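Local coordinates for membrane lipoprotein family protein (Aeropyrum pernix, PDB 4PEV) that probably serves as the solute-binding component of an ABC transporter, a BMP-family lipoprotein that holds adenosine in the cleft between its two lobes, at residues C[399-402]-C[403-406]. Numbering follows the deposited sequence.
Sequences QDHD and TYDS
His401 and Tyr404, three residues apart on the first turn of helix 401-412, form a T-shaped aromatic pair. The edge of the tyrosine, led by CD2, points at one face of the imidazole, with the planes at 87° and the ring centroids 5.4 Å apart. Both side chains have CG trans to the backbone N (chi1 -165° for His401), and this common choice lays them side by side, pointing the same way.

The imidazole has a second neighbour one residue further along. The carboxylate of Asp405 comes up beside the ND1–CE1 side of the ring, turned 85° from its plane. OD1 lies 3.3 Å from His401 CE1, whereas OD2 sits at the ring edge, in plane, 3.5 Å from His401 ND1. His401 NE2 is hydrogen-bonded to Asp194, so two acidic side chains lie near the ring and would probably favour its protonated form. Without the imidazole, as with an alanine at this position, the edge of Tyr404 would probably lose the face it meets, Asp194 one hydrogen-bond donor, and the Asp405 carboxylate the ring edge it lies against.

The backbone bonds of this opening turn are uneven. Asp405 N donates to His401 O at 2.9 Å, while the preceding bond, from Tyr404 N to Asp400 O, is weak at 3.4 Å. Asp402 O accepts Ser406 N at 3.2 Å and also has Ser406 OG at 3.1 Å, although that hydroxyl may turn to Thr403 O instead.

Tyr404 is buried, its OH bonded to His202 and Tyr226 and its ring stacked on Trp199. The whole is an i/i+3/i+4 side-chain cluster on the opening turn of a C-terminal surface helix, through which that helix docks against the lobe containing helix 196-214 and strand 222-226 of this periplasmic-binding-protein fold.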
# COMPACT_ATOMS: atom_id res chain seq x y z
N GLN C 399 -12.37 5.39 14.26
CA GLN C 399 -11.89 6.40 15.21
C GLN C 399 -10.84 5.77 16.13
O GLN C 399 -9.73 6.25 16.25
CB GLN C 399 -13.06 6.93 16.05
CG GLN C 399 -14.32 7.33 15.27
CD GLN C 399 -14.51 8.84 15.10
OE1 GLN C 399 -13.90 9.65 15.81
NE2 GLN C 399 -15.36 9.22 14.15
N ASP C 400 -11.25 4.68 16.79
CA ASP C 400 -10.45 3.93 17.75
C ASP C 400 -10.05 2.61 17.13
O ASP C 400 -10.54 2.25 16.06
CB ASP C 400 -11.28 3.55 19.00
CG ASP C 400 -11.76 4.74 19.80
OD1 ASP C 400 -11.04 5.15 20.74
OD2 ASP C 400 -12.87 5.23 19.52
N HIS C 401 -9.23 1.87 17.86
CA HIS C 401 -9.01 0.47 17.56
C HIS C 401 -10.27 -0.37 17.81
O HIS C 401 -10.51 -1.36 17.12
CB HIS C 401 -7.86 -0.07 18.41
CG HIS C 401 -7.34 -1.39 17.94
ND1 HIS C 401 -8.03 -2.57 18.12
CD2 HIS C 401 -6.22 -1.71 17.25
CE1 HIS C 401 -7.34 -3.56 17.59
NE2 HIS C 401 -6.24 -3.07 17.05
N ASP C 402 -11.05 0.03 18.81
CA ASP C 402 -12.27 -0.71 19.21
C ASP C 402 -13.36 -0.64 18.14
O ASP C 402 -14.05 -1.63 17.89
CB ASP C 402 -12.79 -0.20 20.57
CG ASP C 402 -11.83 -0.56 21.73
OD1 ASP C 402 -10.61 -0.27 21.62
OD2 ASP C 402 -12.30 -1.12 22.74
N THR C 403 -13.49 0.51 17.50
CA THR C 403 -14.37 0.69 16.35
C THR C 403 -13.95 -0.18 15.16
O THR C 403 -14.79 -0.86 14.55
CB THR C 403 -14.34 2.16 15.90
OG1 THR C 403 -14.34 3.01 17.05
CG2 THR C 403 -15.52 2.49 14.96
N TYR C 404 -12.67 -0.13 14.81
CA TYR C 404 -12.08 -0.99 13.78
C TYR C 404 -12.37 -2.45 14.04
O TYR C 404 -12.79 -3.17 13.14
CB TYR C 404 -10.57 -0.78 13.70
CG TYR C 404 -9.75 -1.92 13.11
CD1 TYR C 404 -9.94 -2.36 11.80
CD2 TYR C 404 -8.74 -2.53 13.86
CE1 TYR C 404 -9.16 -3.38 11.26
CE2 TYR C 404 -7.97 -3.56 13.34
CZ TYR C 404 -8.17 -3.98 12.04
OH TYR C 404 -7.38 -4.99 11.55
N ASP C 405 -12.14 -2.88 15.28
CA ASP C 405 -12.36 -4.27 15.66
C ASP C 405 -13.78 -4.74 15.45
O ASP C 405 -14.00 -5.90 15.09
CB ASP C 405 -11.97 -4.51 17.12
CG ASP C 405 -10.56 -5.04 17.29
OD1 ASP C 405 -9.85 -5.24 16.27
OD2 ASP C 405 -10.16 -5.27 18.45
N SER C 406 -14.76 -3.87 15.67
CA SER C 406 -16.16 -4.27 15.54
C SER C 406 -16.68 -4.12 14.11
O SER C 406 -17.61 -4.82 13.73
CB SER C 406 -17.04 -3.55 16.56
OG SER C 406 -16.79 -2.16 16.56